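Local atomic coordinates of KLLA0E08119p (PDB entry 3VA7), a protein that probably catalyses the biotin-dependent, ATP-driven carboxylation of urea to urea-1-carboxylate, this chain holding the biotin carboxylase, carboxyltransferase and biotin carrier parts of the enzyme. Residues A982-L987 / V1076-V1081. Numbering follows the deposited sequence.
Sequences AKFMVL and VEFYPV
Phe984 and Val1076 form an antiparallel hydrogen-bonded pair: Phe984 N donates to Val1076 O (3.0 Å), and Val1076 N returns a straighter bond to Phe984 O (2.7 Å). From there the side chain of Phe984 runs along the strand 1076-1081. Its CB packs on Val1076 CB at 4.3 Å; with CG anti to the carbonyl carbon (chi1 -68°), the ring brings CD1 beside Val1076 O, which lies at the ring edge, in plane. Farther out, CE1 meets Phe1078 CD1 at 3.8 Å, the two ring planes inclined at 58°. Ala982 CB covers one face of the Phe984 ring, and Met1032 of the strand 1031-1034 touches both phenylalanines. On the Ala982 side of this pair, water 1 bridges the segments, accepting from Phe1078 N (2.7 Å) and lying close to Ala982 O. Glu1077 and Lys983 extend side by side, Lys983 CG 3.6 Å from Glu1077 OE1, while water 2 sits within hydrogen-bonding distance of Glu1077 OE2 and approaches Ala982 O more weakly. Were Glu1077 replaced by an alanine, water 2 would probably lose its carboxylate partner and the Lys983 methylenes their neighbour. Within the carboxyltransferase region, the contact thus joins two strands of a mixed sheet through an apolar aromatic side and a hydrated polar one, the Val986 side chain about 12 Å from bound urea; Lys983 NZ, 5.1 Å from Glu1077 OE1, probably contributes only longer-range electrostatic attraction.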
ATOM      1  N   ALA A 982      16.517 -28.081   0.385  1.00 30.16           N
ATOM      2  CA  ALA A 982      17.074 -27.480   1.582  1.00 30.17           C
ATOM      3  C   ALA A 982      15.937 -27.112   2.560  1.00 29.67           C
ATOM      4  O   ALA A 982      14.771 -26.974   2.172  1.00 28.38           O
ATOM      5  CB  ALA A 982      17.932 -26.258   1.225  1.00 29.53           C
ATOM      6  N   LYS A 983      16.282 -27.067   3.841  1.00 30.05           N
ATOM      7  CA  LYS A 983      15.352 -26.612   4.859  1.00 30.17           C
ATOM      8  C   LYS A 983      15.944 -25.319   5.410  1.00 30.05           C
ATOM      9  O   LYS A 983      17.001 -25.322   6.078  1.00 29.72           O
ATOM     10  CB  LYS A 983      15.168 -27.679   5.894  1.00 30.66           C
ATOM     11  CG  LYS A 983      14.030 -28.636   5.626  1.00 31.14           C
ATOM     12  CD  LYS A 983      14.127 -29.739   6.658  1.00 34.82           C
ATOM     13  CE  LYS A 983      13.407 -30.994   6.245  1.00 39.08           C
ATOM     14  NZ  LYS A 983      13.938 -32.091   7.100  1.00 43.70           N
ATOM     15  N   PHE A 984      15.323 -24.206   5.003  1.00 29.14           N
ATOM     16  CA  PHE A 984      15.848 -22.892   5.297  1.00 28.74           C
ATOM     17  C   PHE A 984      15.260 -22.380   6.608  1.00 28.43           C
ATOM     18  O   PHE A 984      14.049 -22.128   6.691  1.00 27.05           O
ATOM     19  CB  PHE A 984      15.454 -21.950   4.190  1.00 29.44           C
ATOM     20  CG  PHE A 984      16.111 -22.225   2.890  1.00 28.34           C
ATOM     21  CD1 PHE A 984      15.399 -22.766   1.853  1.00 29.25           C
ATOM     22  CD2 PHE A 984      17.459 -21.921   2.692  1.00 29.36           C
ATOM     23  CE1 PHE A 984      16.017 -22.999   0.611  1.00 28.26           C
ATOM     24  CE2 PHE A 984      18.087 -22.145   1.465  1.00 26.65           C
ATOM     25  CZ  PHE A 984      17.349 -22.699   0.424  1.00 27.30           C
ATOM     26  N   MET A 985      16.108 -22.281   7.642  1.00 28.05           N
ATOM     27  CA  MET A 985      15.700 -21.693   8.908  1.00 27.27           C
ATOM     28  C   MET A 985      15.846 -20.156   8.882  1.00 26.86           C
ATOM     29  O   MET A 985      16.976 -19.629   8.688  1.00 25.85           O
ATOM     30  CB  MET A 985      16.503 -22.264  10.069  1.00 27.88           C
ATOM     31  CG  MET A 985      16.064 -21.616  11.409  1.00 29.09           C
ATOM     32  SD  MET A 985      16.517 -22.529  12.887  1.00 30.43           S
ATOM     33  CE  MET A 985      15.203 -23.732  12.979  1.00 31.35           C
ATOM     34  N   VAL A 986      14.719 -19.451   9.060  1.00 25.64           N
ATOM     35  CA  VAL A 986      14.759 -17.991   9.196  1.00 25.42           C
ATOM     36  C   VAL A 986      15.587 -17.580  10.424  1.00 26.44           C
ATOM     37  O   VAL A 986      15.309 -18.021  11.556  1.00 27.16           O
ATOM     38  CB  VAL A 986      13.361 -17.447   9.356  1.00 25.01           C
ATOM     39  CG1 VAL A 986      13.380 -15.964   9.347  1.00 22.86           C
ATOM     40  CG2 VAL A 986      12.512 -18.018   8.286  1.00 22.26           C
ATOM     41  N   LEU A 987      16.617 -16.769  10.221  1.00 26.66           N
ATOM     42  CA  LEU A 987      17.415 -16.314  11.354  1.00 27.11           C
ATOM     43  C   LEU A 987      17.064 -14.904  11.859  1.00 28.24           C
ATOM     44  O   LEU A 987      17.331 -14.590  13.028  1.00 29.26           O
ATOM     45  CB  LEU A 987      18.893 -16.390  11.022  1.00 26.92           C
ATOM     46  CG  LEU A 987      19.398 -17.783  10.639  1.00 27.82           C
ATOM     47  CD1 LEU A 987      20.880 -17.758  10.220  1.00 26.61           C
ATOM     48  CD2 LEU A 987      19.113 -18.806  11.756  1.00 27.18           C
ATOM     49  N   VAL A1076      11.473 -22.445   5.881  1.00 27.73           N
ATOM     50  CA  VAL A1076      10.925 -22.277   4.544  1.00 26.93           C
ATOM     51  C   VAL A1076      11.471 -23.376   3.730  1.00 27.24           C
ATOM     52  O   VAL A1076      12.695 -23.583   3.707  1.00 28.71           O
ATOM     53  CB  VAL A1076      11.328 -20.916   3.927  1.00 26.44           C
ATOM     54  CG1 VAL A1076      10.974 -20.843   2.403  1.00 22.92           C
ATOM     55  CG2 VAL A1076      10.619 -19.784   4.691  1.00 24.34           C
ATOM     56  N   GLU A1077      10.575 -24.086   3.058  1.00 27.54           N
ATOM     57  CA  GLU A1077      10.965 -25.112   2.022  1.00 28.24           C
ATOM     58  C   GLU A1077      10.431 -24.720   0.648  1.00 27.21           C
ATOM     59  O   GLU A1077       9.314 -24.231   0.531  1.00 27.82           O
ATOM     60  CB  GLU A1077      10.491 -26.524   2.373  1.00 27.48           C
ATOM     61  CG  GLU A1077      11.258 -27.176   3.533  1.00 32.05           C
ATOM     62  CD  GLU A1077      10.856 -28.665   3.768  1.00 40.29           C
ATOM     63  OE1 GLU A1077      10.531 -29.048   4.919  1.00 40.26           O
ATOM     64  OE2 GLU A1077      10.876 -29.461   2.785  1.00 44.37           O
ATOM     65  N   PHE A1078      11.218 -24.904  -0.391  1.00 26.35           N
ATOM     66  CA  PHE A1078      10.686 -24.614  -1.726  1.00 26.68           C
ATOM     67  C   PHE A1078      10.177 -25.852  -2.512  1.00 27.27           C
ATOM     68  O   PHE A1078      10.754 -26.949  -2.401  1.00 27.28           O
ATOM     69  CB  PHE A1078      11.726 -23.872  -2.528  1.00 25.96           C
ATOM     70  CG  PHE A1078      11.961 -22.475  -2.059  1.00 23.06           C
ATOM     71  CD1 PHE A1078      13.254 -22.046  -1.778  1.00 19.50           C
ATOM     72  CD2 PHE A1078      10.890 -21.587  -1.929  1.00 16.15           C
ATOM     73  CE1 PHE A1078      13.480 -20.748  -1.328  1.00 19.68           C
ATOM     74  CE2 PHE A1078      11.088 -20.306  -1.519  1.00 17.87           C
ATOM     75  CZ  PHE A1078      12.391 -19.847  -1.202  1.00 19.04           C
ATOM     76  N   TYR A1079       9.089 -25.678  -3.267  1.00 27.11           N
ATOM     77  CA  TYR A1079       8.660 -26.694  -4.237  1.00 27.01           C
ATOM     78  C   TYR A1079       8.528 -26.102  -5.644  1.00 27.86           C
ATOM     79  O   TYR A1079       8.135 -24.926  -5.815  1.00 28.38           O
ATOM     80  CB  TYR A1079       7.386 -27.459  -3.783  1.00 27.17           C
ATOM     81  CG  TYR A1079       6.086 -26.659  -3.757  1.00 25.13           C
ATOM     82  CD1 TYR A1079       5.299 -26.531  -4.911  1.00 21.59           C
ATOM     83  CD2 TYR A1079       5.658 -26.022  -2.568  1.00 24.22           C
ATOM     84  CE1 TYR A1079       4.157 -25.794  -4.896  1.00 23.15           C
ATOM     85  CE2 TYR A1079       4.490 -25.281  -2.527  1.00 22.22           C
ATOM     86  CZ  TYR A1079       3.740 -25.175  -3.684  1.00 25.45           C
ATOM     87  OH  TYR A1079       2.589 -24.445  -3.648  1.00 24.98           O
ATOM     88  N   PRO A1080       8.881 -26.892  -6.665  1.00 28.92           N
ATOM     89  CA  PRO A1080       8.911 -26.435  -8.108  1.00 28.91           C
ATOM     90  C   PRO A1080       7.548 -26.141  -8.726  1.00 28.50           C
ATOM     91  O   PRO A1080       6.668 -26.973  -8.630  1.00 29.20           O
ATOM     92  CB  PRO A1080       9.485 -27.642  -8.830  1.00 28.43           C
ATOM     93  CG  PRO A1080       9.073 -28.831  -7.884  1.00 30.47           C
ATOM     94  CD  PRO A1080       9.354 -28.284  -6.523  1.00 28.43           C
ATOM     95  N   VAL A1081       7.376 -24.931  -9.251  1.00 28.30           N
ATOM     96  CA  VAL A1081       6.330 -24.581 -10.194  1.00 28.50           C
ATOM     97  C   VAL A1081       6.921 -23.839 -11.398  1.00 29.66           C
ATOM     98  O   VAL A1081       8.048 -23.256 -11.363  1.00 28.77           O
ATOM     99  CB  VAL A1081       5.212 -23.645  -9.647  1.00 28.86           C
ATOM    100  CG1 VAL A1081       4.363 -24.344  -8.657  1.00 26.10           C
ATOM    101  CG2 VAL A1081       5.761 -22.265  -9.137  1.00 28.55           C
TER
HETATM  102  O   HOH W   1      13.327 -26.631  -0.306  1.00 33.46           O
HETATM  103  O   HOH W   2      12.890 -29.393   0.932  1.00 42.62           O